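Local coordinates for VgrG protein (PDB 4E1C) that probably uses magnesium and ATP to cross-link actin through its actin cross-linking domain, here seen with ADP and two magnesium ions bound, at residues 25-30 with 91-96; 171-176 with 362-367; 277-282 with 348-353. One frame throughout, in Å; residues are numbered along the deposited sequence.

Contact 1 (25-30 with 91-96). With MG (magnesium ion), chain E; ADP (adenosine-5'-diphosphate), chain B.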
loop_
_atom_site.group_PDB
_atom_site.type_symbol
_atom_site.label_atom_id
_atom_site.label_comp_id
_atom_site.label_asym_id
_atom_site.label_seq_id
_atom_site.Cartn_x
_atom_site.Cartn_y
_atom_site.Cartn_z
ATOM N N ILE A 25 -1.139 5.641 -9.900
ATOM C CA ILE A 25 -0.229 4.561 -9.538
ATOM C C ILE A 25 0.913 5.066 -8.648
ATOM O O ILE A 25 1.431 6.154 -8.858
ATOM C CB ILE A 25 0.268 3.770 -10.790
ATOM C CG1 ILE A 25 1.058 2.489 -10.398
ATOM C CG2 ILE A 25 1.035 4.671 -11.789
ATOM C CD1 ILE A 25 0.973 1.318 -11.369
ATOM N N GLY A 26 1.227 4.271 -7.636
ATOM C CA GLY A 26 2.329 4.485 -6.713
ATOM C C GLY A 26 3.111 3.198 -6.657
ATOM O O GLY A 26 2.560 2.129 -6.940
ATOM N N ILE A 27 4.402 3.287 -6.354
ATOM C CA ILE A 27 5.260 2.101 -6.257
ATOM C C ILE A 27 6.007 2.085 -4.920
ATOM O O ILE A 27 6.170 3.135 -4.301
ATOM C CB ILE A 27 6.204 1.903 -7.483
ATOM C CG1 ILE A 27 7.237 3.052 -7.638
ATOM C CG2 ILE A 27 5.413 1.622 -8.777
ATOM C CD1 ILE A 27 8.445 2.760 -8.583
ATOM N N GLU A 28 6.414 0.892 -4.466
ATOM C CA GLU A 28 7.199 0.654 -3.252
ATOM C C GLU A 28 8.329 -0.245 -3.664
ATOM O O GLU A 28 8.096 -1.217 -4.387
ATOM C CB GLU A 28 6.370 -0.026 -2.158
ATOM C CG GLU A 28 5.345 0.878 -1.505
ATOM C CD GLU A 28 4.293 0.117 -0.718
ATOM O OE1 GLU A 28 3.443 -0.569 -1.335
ATOM O OE2 GLU A 28 4.331 0.202 0.528
ATOM N N ASN A 29 9.560 0.101 -3.263
ATOM C CA ASN A 29 10.738 -0.686 -3.638
ATOM C C ASN A 29 11.727 -0.838 -2.488
ATOM O O ASN A 29 12.436 0.111 -2.117
ATOM C CB ASN A 29 11.435 -0.056 -4.856
ATOM C CG ASN A 29 12.282 -1.009 -5.681
ATOM O OD1 ASN A 29 12.562 -0.761 -6.854
ATOM N ND2 ASN A 29 12.668 -2.139 -5.124
ATOM N N GLU A 30 11.771 -2.039 -1.925
ATOM C CA GLU A 30 12.674 -2.354 -0.829
ATOM C C GLU A 30 14.047 -2.663 -1.418
ATOM O O GLU A 30 14.156 -3.383 -2.416
ATOM C CB GLU A 30 12.120 -3.510 -0.000
ATOM C CG GLU A 30 12.787 -3.667 1.355
ATOM C CD GLU A 30 12.435 -4.944 2.087
ATOM O OE1 GLU A 30 12.709 -5.018 3.306
ATOM O OE2 GLU A 30 11.876 -5.867 1.449
ATOM N N LEU A 91 11.983 2.584 -0.884
ATOM C CA LEU A 91 11.726 3.788 -1.699
ATOM C C LEU A 91 10.239 3.811 -2.086
ATOM O O LEU A 91 9.721 2.853 -2.665
ATOM C CB LEU A 91 12.648 3.845 -2.933
ATOM C CG LEU A 91 14.169 3.704 -2.687
ATOM C CD1 LEU A 91 14.952 3.992 -3.989
ATOM C CD2 LEU A 91 14.666 4.643 -1.561
ATOM N N VAL A 92 9.530 4.839 -1.621
ATOM C CA VAL A 92 8.081 4.950 -1.784
ATOM C C VAL A 92 7.750 6.120 -2.698
ATOM O O VAL A 92 7.886 7.269 -2.284
ATOM C CB VAL A 92 7.366 5.033 -0.398
ATOM C CG1 VAL A 92 5.846 5.022 -0.565
ATOM C CG2 VAL A 92 7.806 3.884 0.533
ATOM N N SER A 93 7.324 5.842 -3.941
ATOM C CA SER A 93 6.997 6.924 -4.861
ATOM C C SER A 93 5.810 7.801 -4.447
ATOM O O SER A 93 4.901 7.371 -3.731
ATOM C CB SER A 93 6.799 6.413 -6.288
ATOM O OG SER A 93 5.495 5.875 -6.464
ATOM N N TYR A 94 5.822 9.029 -4.939
ATOM C CA TYR A 94 4.690 9.926 -4.815
ATOM C C TYR A 94 3.810 9.486 -5.988
ATOM O O TYR A 94 4.355 9.226 -7.074
ATOM C CB TYR A 94 5.145 11.388 -4.940
ATOM C CG TYR A 94 5.731 11.900 -3.641
ATOM C CD1 TYR A 94 7.070 11.689 -3.327
ATOM C CD2 TYR A 94 4.947 12.601 -2.725
ATOM C CE1 TYR A 94 7.619 12.158 -2.135
ATOM C CE2 TYR A 94 5.478 13.065 -1.520
ATOM C CZ TYR A 94 6.815 12.830 -1.222
ATOM O OH TYR A 94 7.353 13.261 -0.031
ATOM N N PRO A 95 2.484 9.270 -5.792
ATOM C CA PRO A 95 1.658 8.787 -6.911
ATOM C C PRO A 95 1.643 9.719 -8.111
ATOM O O PRO A 95 1.830 10.933 -7.977
ATOM C CB PRO A 95 0.257 8.650 -6.290
ATOM C CG PRO A 95 0.273 9.579 -5.096
ATOM C CD PRO A 95 1.669 9.471 -4.567
ATOM N N CYS A 96 1.441 9.144 -9.287
ATOM C CA CYS A 96 1.298 9.929 -10.522
ATOM C C CYS A 96 0.167 9.307 -11.313
ATOM O O CYS A 96 -0.365 8.280 -10.888
ATOM C CB CYS A 96 2.593 9.974 -11.324
ATOM S SG CYS A 96 3.144 8.369 -11.933
HETATM MG MG MG E . 5.199 1.616 2.326
HETATM P PB ADP B . 2.652 2.259 4.117
HETATM O O1B ADP B . 1.247 2.100 4.541
HETATM O O2B ADP B . 3.419 3.117 5.161
HETATM O O3B ADP B . 3.329 0.888 3.989
HETATM P PA ADP B . 1.889 4.296 2.159
HETATM O O1A ADP B . 0.583 4.411 2.864
HETATM O O2A ADP B . 2.745 5.540 2.430
HETATM O O3A ADP B . 2.678 3.007 2.700
HETATM O "O5'" ADP B . 1.623 4.154 0.605
HETATM C "C5'" ADP B . 1.846 2.937 -0.116
HETATM C "C4'" ADP B . 1.703 3.204 -1.594
HETATM O "O4'" ADP B . 0.492 3.944 -1.871
HETATM C "C3'" ADP B . 2.846 3.958 -2.289
HETATM O "O3'" ADP B . 3.274 3.192 -3.407
HETATM C "C2'" ADP B . 2.181 5.260 -2.737
HETATM O "O2'" ADP B . 2.702 5.880 -3.900
HETATM C "C1'" ADP B . 0.773 4.749 -2.990
HETATM N N9 ADP B . -0.244 5.781 -3.133
HETATM C C8 ADP B . -0.568 6.777 -2.248
HETATM N N7 ADP B . -1.534 7.552 -2.666
HETATM C C5 ADP B . -1.875 7.035 -3.901
HETATM C C6 ADP B . -2.856 7.389 -4.845
HETATM N N6 ADP B . -3.697 8.424 -4.683
HETATM N N1 ADP B . -2.943 6.654 -5.975
HETATM C C2 ADP B . -2.100 5.631 -6.149
HETATM N N3 ADP B . -1.134 5.205 -5.333
HETATM C C4 ADP B . -1.077 5.949 -4.214
HETATM O O HOH W 1 4.415 6.395 -8.894
#
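Strands 24-32 and 85-97 run antiparallel beside the nucleotide, and Ser93 breaks their regular ladder where it faces Ile27. At one end Asn29 and Leu91 exchange two backbone hydrogen bonds, and at the other Ile25 and Cys96 do the same, but the register slips by one residue between them. In the gap, Ser93 N still donates to Ile27 O, whereas the return bond is made by a side chain: Ile27 N gives its hydrogen to Ser93 OG at 2.8 Å, with an angle of 162°. A chi1 of 81° sets this hydroxyl between the serine's own N and carbonyl carbon, turned to the neighbouring strand, and CG1 of Ile27 lies against it, 3.5 Å from OG. A water 2.7 Å from Ser93 OG also donates to Ile25 O.

With OG taking the Ile27 N-H, Ser93 O is turned to the ribose and accepts from O2' at 2.7 Å, while O3' makes a weak bond to Ile27 O. Gly26 passes close to the sugar, its CA 3.2 Å from O2'. Pro95 covers one face of the adenine, CG lying 3.5 Å from C5. Glu28 reaches past the ribose to a magnesium ion, bound by OE2 at 2.5 Å. Here the interrupted antiparallel pair lines the ribose side of the nucleotide site.

Contact 2 (171-176 with 362-367). With MG (magnesium ion), chain D; ADP (adenosine-5'-diphosphate), chain B.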
loop_
_atom_site.group_PDB
_atom_site.type_symbol
_atom_site.label_atom_id
_atom_site.label_comp_id
_atom_site.label_asym_id
_atom_site.label_seq_id
_atom_site.Cartn_x
_atom_site.Cartn_y
_atom_site.Cartn_z
ATOM N N SER A 171 10.774 -9.253 -5.824
ATOM C CA SER A 171 10.394 -9.696 -4.467
ATOM C C SER A 171 10.360 -8.527 -3.460
ATOM O O SER A 171 9.687 -8.628 -2.443
ATOM C CB SER A 171 11.300 -10.826 -3.968
ATOM O OG SER A 171 12.577 -10.350 -3.581
ATOM N N GLY A 172 11.085 -7.441 -3.752
ATOM C CA GLY A 172 11.073 -6.239 -2.925
ATOM C C GLY A 172 10.124 -5.173 -3.442
ATOM O O GLY A 172 10.044 -4.085 -2.863
ATOM N N GLN A 173 9.360 -5.483 -4.513
ATOM C CA GLN A 173 8.489 -4.521 -5.196
ATOM C C GLN A 173 6.983 -4.718 -5.113
ATOM O O GLN A 173 6.484 -5.835 -5.238
ATOM C CB GLN A 173 8.906 -4.377 -6.665
ATOM C CG GLN A 173 10.323 -3.800 -6.827
ATOM C CD GLN A 173 10.833 -3.764 -8.255
ATOM O OE1 GLN A 173 10.519 -4.623 -9.088
ATOM N NE2 GLN A 173 11.709 -2.808 -8.544
ATOM N N GLN A 174 6.261 -3.594 -4.968
ATOM C CA GLN A 174 4.795 -3.524 -4.979
ATOM C C GLN A 174 4.369 -2.315 -5.786
ATOM O O GLN A 174 5.133 -1.374 -5.946
ATOM C CB GLN A 174 4.187 -3.422 -3.573
ATOM C CG GLN A 174 4.040 -4.742 -2.848
ATOM C CD GLN A 174 5.140 -4.933 -1.850
ATOM O OE1 GLN A 174 5.190 -4.261 -0.810
ATOM N NE2 GLN A 174 6.041 -5.865 -2.140
ATOM N N ALA A 175 3.134 -2.348 -6.284
ATOM C CA ALA A 175 2.516 -1.246 -6.995
ATOM C C ALA A 175 1.135 -1.056 -6.369
ATOM O O ALA A 175 0.523 -2.038 -5.961
ATOM C CB ALA A 175 2.390 -1.575 -8.473
ATOM N N THR A 176 0.676 0.213 -6.248
ATOM C CA THR A 176 -0.635 0.570 -5.701
ATOM C C THR A 176 -1.378 1.350 -6.770
ATOM O O THR A 176 -0.860 2.337 -7.267
ATOM C CB THR A 176 -0.519 1.310 -4.348
ATOM O OG1 THR A 176 0.037 0.424 -3.376
ATOM C CG2 THR A 176 -1.880 1.787 -3.826
ATOM N N TYR A 362 6.161 -0.127 -14.828
ATOM C CA TYR A 362 6.109 0.965 -13.841
ATOM C C TYR A 362 7.229 0.861 -12.808
ATOM O O TYR A 362 7.449 1.802 -12.056
ATOM C CB TYR A 362 4.754 0.958 -13.102
ATOM C CG TYR A 362 3.597 1.367 -13.990
ATOM C CD1 TYR A 362 2.860 0.415 -14.694
ATOM C CD2 TYR A 362 3.252 2.707 -14.143
ATOM C CE1 TYR A 362 1.805 0.788 -15.528
ATOM C CE2 TYR A 362 2.214 3.095 -14.990
ATOM C CZ TYR A 362 1.490 2.132 -15.678
ATOM O OH TYR A 362 0.458 2.520 -16.488
ATOM N N LEU A 363 7.912 -0.297 -12.747
ATOM C CA LEU A 363 8.937 -0.568 -11.751
ATOM C C LEU A 363 10.357 -0.403 -12.279
ATOM O O LEU A 363 10.628 -0.780 -13.422
ATOM C CB LEU A 363 8.734 -1.982 -11.141
ATOM C CG LEU A 363 7.671 -2.178 -10.010
ATOM C CD1 LEU A 363 8.021 -1.401 -8.739
ATOM C CD2 LEU A 363 6.257 -1.824 -10.453
ATOM N N PRO A 364 11.280 0.177 -11.470
ATOM C CA PRO A 364 12.681 0.268 -11.924
ATOM C C PRO A 364 13.349 -1.109 -11.854
ATOM O O PRO A 364 13.024 -1.915 -10.978
ATOM C CB PRO A 364 13.308 1.254 -10.940
ATOM C CG PRO A 364 12.481 1.086 -9.670
ATOM C CD PRO A 364 11.112 0.686 -10.088
ATOM N N LYS A 365 14.279 -1.382 -12.776
ATOM C CA LYS A 365 15.009 -2.654 -12.787
ATOM C C LYS A 365 16.508 -2.409 -12.805
ATOM O O LYS A 365 16.985 -1.665 -13.656
ATOM C CB LYS A 365 14.598 -3.538 -13.997
ATOM C CG LYS A 365 13.121 -3.964 -14.071
ATOM C CD LYS A 365 12.574 -4.572 -12.758
ATOM C CE LYS A 365 11.209 -5.210 -12.858
ATOM N NZ LYS A 365 10.275 -4.495 -13.771
ATOM N N THR A 366 17.255 -3.027 -11.871
ATOM C CA THR A 366 18.723 -2.917 -11.822
ATOM C C THR A 366 19.299 -3.567 -13.094
ATOM O O THR A 366 20.149 -2.966 -13.752
ATOM C CB THR A 366 19.292 -3.597 -10.554
ATOM O OG1 THR A 366 18.656 -3.063 -9.397
ATOM C CG2 THR A 366 20.820 -3.443 -10.428
ATOM N N GLU A 367 18.791 -4.754 -13.432
ATOM C CA GLU A 367 19.202 -5.511 -14.615
ATOM C C GLU A 367 18.569 -5.016 -15.899
ATOM O O GLU A 367 19.052 -4.062 -16.508
HETATM MG MG MG D . 3.468 -2.958 0.579
HETATM P PB ADP B . 2.652 2.259 4.117
HETATM O O1B ADP B . 1.247 2.100 4.541
HETATM O O2B ADP B . 3.419 3.117 5.161
HETATM O O3B ADP B . 3.329 0.888 3.989
HETATM P PA ADP B . 1.889 4.296 2.159
HETATM O O1A ADP B . 0.583 4.411 2.864
HETATM O O2A ADP B . 2.745 5.540 2.430
HETATM O O3A ADP B . 2.678 3.007 2.700
HETATM O "O5'" ADP B . 1.623 4.154 0.605
HETATM C "C5'" ADP B . 1.846 2.937 -0.116
HETATM C "C4'" ADP B . 1.703 3.204 -1.594
HETATM O "O4'" ADP B . 0.492 3.944 -1.871
HETATM C "C3'" ADP B . 2.846 3.958 -2.289
HETATM O "O3'" ADP B . 3.274 3.192 -3.407
HETATM C "C2'" ADP B . 2.181 5.260 -2.737
HETATM O "O2'" ADP B . 2.702 5.880 -3.900
HETATM C "C1'" ADP B . 0.773 4.749 -2.990
HETATM N N9 ADP B . -0.244 5.781 -3.133
HETATM C C8 ADP B . -0.568 6.777 -2.248
HETATM N N7 ADP B . -1.534 7.552 -2.666
HETATM C C5 ADP B . -1.875 7.035 -3.901
HETATM C C6 ADP B . -2.856 7.389 -4.845
HETATM N N6 ADP B . -3.697 8.424 -4.683
HETATM N N1 ADP B . -2.943 6.654 -5.975
HETATM C C2 ADP B . -2.100 5.631 -6.149
HETATM N N3 ADP B . -1.134 5.205 -5.333
HETATM C C4 ADP B . -1.077 5.949 -4.214
#
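Gln173, on a strand, faces Leu363, in an irregular loop, across a CA-CA distance of 7.7 Å, too far apart for a ladder; the contact is made by side chains, one reaching a backbone carbonyl. Strand 173-176 is an inner strand of a β-sheet, flanked by strands 24-32 and 345-352, and the loop 362-367 lies over the sheet face that carries Gln173 and Ala175.

The side chains of Gln173 and Leu363 approach each other head-on and overlap. Stretched out past its CG, the glutamine lays its amide against the leucine: CD1 of Leu363 sits over the flat of the group, 3.7 Å from CD of Gln173. Farther along the strand, CD2 of the same leucine reaches CB of Ala175 at a looser 4.4 Å. Lys365 borders the amide on the oxygen side, CE lying 3.9 Å from Gln173 OE1, while its ammonium turns to Gln360.

The other face of the strand belongs to the ligands. Gln174 points away from the loop, and a bend at chi2 (101°) directs OE1 to a magnesium ion at 2.6 Å, which Glu351 also binds; Thr176 packs CB and CG2 against the ribose of ADP. One strand thus separates the loop, with its mixed leucine and amide packing, from the metal site.

Two bonds fix the rotation of the Gln173 amide. NE2 donates to Asn29 OD1, and also to Pro364 O at 2.9 Å and 156°, the acceptor lying within 4° of the amide plane and the donor in the plane of the proline carbonyl.

Contact 3 (277-282 with 348-353). With MG (magnesium ion), chain D; ADP (adenosine-5'-diphosphate), chain B; SO4 (sulfate ion), chain F.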
loop_
_atom_site.group_PDB
_atom_site.type_symbol
_atom_site.label_atom_id
_atom_site.label_comp_id
_atom_site.label_asym_id
_atom_site.label_seq_id
_atom_site.Cartn_x
_atom_site.Cartn_y
_atom_site.Cartn_z
ATOM N N ILE A 277 -4.441 -8.841 -4.557
ATOM C CA ILE A 277 -4.744 -7.450 -4.900
ATOM C C ILE A 277 -5.441 -6.981 -3.619
ATOM O O ILE A 277 -6.583 -7.386 -3.325
ATOM C CB ILE A 277 -5.584 -7.279 -6.204
ATOM C CG1 ILE A 277 -4.834 -7.815 -7.452
ATOM C CG2 ILE A 277 -5.973 -5.818 -6.388
ATOM C CD1 ILE A 277 -5.670 -7.870 -8.812
ATOM N N LEU A 278 -4.680 -6.247 -2.795
ATOM C CA LEU A 278 -5.108 -5.815 -1.470
ATOM C C LEU A 278 -5.827 -4.472 -1.432
ATOM O O LEU A 278 -5.199 -3.435 -1.697
ATOM C CB LEU A 278 -3.912 -5.848 -0.500
ATOM C CG LEU A 278 -4.136 -5.395 0.943
ATOM C CD1 LEU A 278 -4.932 -6.436 1.738
ATOM C CD2 LEU A 278 -2.793 -5.099 1.628
ATOM N N PRO A 279 -7.137 -4.463 -1.049
ATOM C CA PRO A 279 -7.849 -3.180 -0.900
ATOM C C PRO A 279 -7.137 -2.351 0.171
ATOM O O PRO A 279 -6.774 -2.883 1.228
ATOM C CB PRO A 279 -9.265 -3.601 -0.466
ATOM C CG PRO A 279 -9.397 -5.035 -0.937
ATOM C CD PRO A 279 -8.018 -5.594 -0.673
ATOM N N ARG A 280 -6.824 -1.083 -0.168
ATOM C CA ARG A 280 -6.088 -0.166 0.686
ATOM C C ARG A 280 -6.954 0.952 1.238
ATOM O O ARG A 280 -6.464 1.739 2.035
ATOM C CB ARG A 280 -4.875 0.403 -0.078
ATOM C CG ARG A 280 -3.769 -0.637 -0.345
ATOM C CD ARG A 280 -3.016 -1.060 0.918
ATOM N NE ARG A 280 -2.292 0.074 1.514
ATOM C CZ ARG A 280 -2.599 0.628 2.681
ATOM N NH1 ARG A 280 -3.576 0.128 3.425
ATOM N NH2 ARG A 280 -1.908 1.668 3.130
ATOM N N THR A 281 -8.244 1.020 0.813
ATOM C CA THR A 281 -9.219 2.024 1.230
ATOM C C THR A 281 -10.276 1.381 2.135
ATOM O O THR A 281 -10.689 0.244 1.894
ATOM C CB THR A 281 -9.819 2.750 -0.004
ATOM O OG1 THR A 281 -8.773 3.294 -0.817
ATOM C CG2 THR A 281 -10.787 3.863 0.363
ATOM N N LYS A 282 -10.700 2.122 3.176
ATOM C CA LYS A 282 -11.728 1.722 4.138
ATOM C C LYS A 282 -13.018 1.374 3.395
ATOM O O LYS A 282 -13.557 2.243 2.718
ATOM C CB LYS A 282 -11.966 2.868 5.133
ATOM C CG LYS A 282 -13.045 2.602 6.190
ATOM C CD LYS A 282 -13.270 3.845 7.081
ATOM C CE LYS A 282 -12.045 4.200 7.916
ATOM N NZ LYS A 282 -12.315 5.297 8.861
ATOM N N ILE A 348 -10.524 4.670 -4.740
ATOM C CA ILE A 348 -10.287 3.482 -3.927
ATOM C C ILE A 348 -9.010 2.873 -4.440
ATOM O O ILE A 348 -8.779 2.873 -5.650
ATOM C CB ILE A 348 -11.504 2.495 -3.869
ATOM C CG1 ILE A 348 -12.034 2.117 -5.286
ATOM C CG2 ILE A 348 -12.608 3.079 -2.955
ATOM C CD1 ILE A 348 -13.083 0.930 -5.324
ATOM N N LEU A 349 -8.134 2.445 -3.519
ATOM C CA LEU A 349 -6.797 1.958 -3.839
ATOM C C LEU A 349 -6.577 0.488 -3.575
ATOM O O LEU A 349 -7.197 -0.113 -2.695
ATOM C CB LEU A 349 -5.770 2.811 -3.063
ATOM C CG LEU A 349 -5.309 4.108 -3.748
ATOM C CD1 LEU A 349 -6.414 5.163 -3.802
ATOM C CD2 LEU A 349 -4.176 4.691 -2.998
ATOM N N PHE A 350 -5.653 -0.084 -4.335
ATOM C CA PHE A 350 -5.344 -1.499 -4.273
ATOM C C PHE A 350 -3.861 -1.719 -4.431
ATOM O O PHE A 350 -3.249 -1.182 -5.360
ATOM C CB PHE A 350 -6.114 -2.253 -5.386
ATOM C CG PHE A 350 -7.603 -2.038 -5.296
ATOM C CD1 PHE A 350 -8.397 -2.875 -4.512
ATOM C CD2 PHE A 350 -8.209 -0.968 -5.950
ATOM C CE1 PHE A 350 -9.769 -2.637 -4.384
ATOM C CE2 PHE A 350 -9.574 -0.710 -5.794
ATOM C CZ PHE A 350 -10.348 -1.552 -5.021
ATOM N N GLU A 351 -3.289 -2.554 -3.539
ATOM C CA GLU A 351 -1.882 -2.901 -3.552
ATOM C C GLU A 351 -1.695 -4.258 -4.204
ATOM O O GLU A 351 -2.326 -5.242 -3.799
ATOM C CB GLU A 351 -1.352 -2.914 -2.107
ATOM C CG GLU A 351 0.106 -3.294 -1.945
ATOM C CD GLU A 351 0.542 -3.427 -0.498
ATOM O OE1 GLU A 351 0.050 -2.653 0.354
ATOM O OE2 GLU A 351 1.392 -4.300 -0.218
ATOM N N PHE A 352 -0.800 -4.321 -5.191
ATOM C CA PHE A 352 -0.454 -5.577 -5.844
ATOM C C PHE A 352 0.724 -6.111 -5.020
ATOM O O PHE A 352 1.813 -5.532 -5.061
ATOM C CB PHE A 352 -0.084 -5.344 -7.333
ATOM C CG PHE A 352 -1.289 -5.015 -8.185
ATOM C CD1 PHE A 352 -1.837 -3.733 -8.187
ATOM C CD2 PHE A 352 -1.898 -5.992 -8.964
ATOM C CE1 PHE A 352 -2.986 -3.448 -8.941
ATOM C CE2 PHE A 352 -3.016 -5.692 -9.750
ATOM C CZ PHE A 352 -3.559 -4.431 -9.725
ATOM N N ARG A 353 0.477 -7.161 -4.215
ATOM C CA ARG A 353 1.471 -7.799 -3.331
ATOM C C ARG A 353 2.685 -8.302 -4.095
ATOM O O ARG A 353 3.814 -8.199 -3.611
ATOM C CB ARG A 353 0.805 -8.895 -2.477
ATOM C CG ARG A 353 -0.327 -8.344 -1.586
ATOM C CD ARG A 353 0.199 -7.406 -0.484
ATOM N NE ARG A 353 0.986 -8.166 0.496
ATOM C CZ ARG A 353 1.760 -7.646 1.438
ATOM N NH1 ARG A 353 1.891 -6.336 1.557
ATOM N NH2 ARG A 353 2.407 -8.445 2.283
HETATM MG MG MG D . 3.468 -2.958 0.579
HETATM P PB ADP B . 2.652 2.259 4.117
HETATM O O1B ADP B . 1.247 2.100 4.541
HETATM O O2B ADP B . 3.419 3.117 5.161
HETATM O O3B ADP B . 3.329 0.888 3.989
HETATM P PA ADP B . 1.889 4.296 2.159
HETATM O O1A ADP B . 0.583 4.411 2.864
HETATM O O2A ADP B . 2.745 5.540 2.430
HETATM O O3A ADP B . 2.678 3.007 2.700
HETATM O "O5'" ADP B . 1.623 4.154 0.605
HETATM C "C5'" ADP B . 1.846 2.937 -0.116
HETATM C "C4'" ADP B . 1.703 3.204 -1.594
HETATM O "O4'" ADP B . 0.492 3.944 -1.871
HETATM C "C3'" ADP B . 2.846 3.958 -2.289
HETATM O "O3'" ADP B . 3.274 3.192 -3.407
HETATM C "C2'" ADP B . 2.181 5.260 -2.737
HETATM O "O2'" ADP B . 2.702 5.880 -3.900
HETATM C "C1'" ADP B . 0.773 4.749 -2.990
HETATM N N9 ADP B . -0.244 5.781 -3.133
HETATM C C8 ADP B . -0.568 6.777 -2.248
HETATM N N7 ADP B . -1.534 7.552 -2.666
HETATM C C5 ADP B . -1.875 7.035 -3.901
HETATM C C6 ADP B . -2.856 7.389 -4.845
HETATM N N6 ADP B . -3.697 8.424 -4.683
HETATM N N1 ADP B . -2.943 6.654 -5.975
HETATM C C2 ADP B . -2.100 5.631 -6.149
HETATM N N3 ADP B . -1.134 5.205 -5.333
HETATM C C4 ADP B . -1.077 5.949 -4.214
HETATM S S SO4 F . 3.983 -5.900 4.773
HETATM O O1 SO4 F . 5.336 -5.517 5.151
HETATM O O2 SO4 F . 4.024 -7.215 4.160
HETATM O O3 SO4 F . 3.144 -5.916 5.968
HETATM O O4 SO4 F . 3.467 -4.919 3.822
HETATM O O HOH W 2 -0.329 0.421 -0.737
HETATM O O HOH W 3 -9.762 -0.214 -1.638
#
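Ile277 wedges against Phe352 and Phe350 on the close-packed face of a short antiparallel pair, strands 277-279 and 345-352. Its CG2 lies over one face of the Phe352 ring, CD1 touches CE2 of that ring at 3.6 Å, and Leu195 of helix 190-196 joins them. Between the backbones, Leu278 and Glu351 bond in both directions and Arg280 N donates to Leu349 O. Where the pairing ends, the Thr281 hydroxyl takes over, OG1 accepting from Leu349 N at 2.9 Å.

Toward the magnesium and nucleotide the joining is looser: one long charge pair and a bridging water. Arg280 NE lies 3.8 Å from Glu351 OE1, with guanidinium and carboxylate planes at 90° and no N-H aimed at the oxygen; the water joins the two atoms. Arg280 NH1 is held by His331 O. Glu351, its CG anti to the backbone N (chi1 179°), stretches to a magnesium ion, OE2 at 2.6 Å. Partly exposed Arg353 also grips a sulfate ion, probably from the crystallisation liquor.

Held by metal and Arg353 NH1, OE2 fixes the carboxylate's orientation, while Arg280 NH2, 3.5 Å from ADP O1B, would probably help to balance the diphosphate's charge.

All three contacts meet at the nucleotide. Contacts 1 and 2 have centres 9 Å apart and are joined by neighbouring strands, Gly26 O lying 2.8 Å from Thr176 N; contact 3, about 17 Å from contact 2 between centres, continues the sheet through Ala175 O and Phe352 N at 2.7 Å. Adenine is sandwiched between contacts 1 and 3: opposite Pro95, Leu349 CD2 lies 3.4 Å from C5. Of the magnesium ions, one lies between Glu28 and the diphosphate, 2.6 Å from ADP O3B, and the other bridges Gln174 and Glu351. Phosphate-side arginine, metal-binding glutamates and a base clamped between aliphatic side chains together outline the nucleotide pocket, here holding ADP, consistent with a nucleotide-dependent reaction.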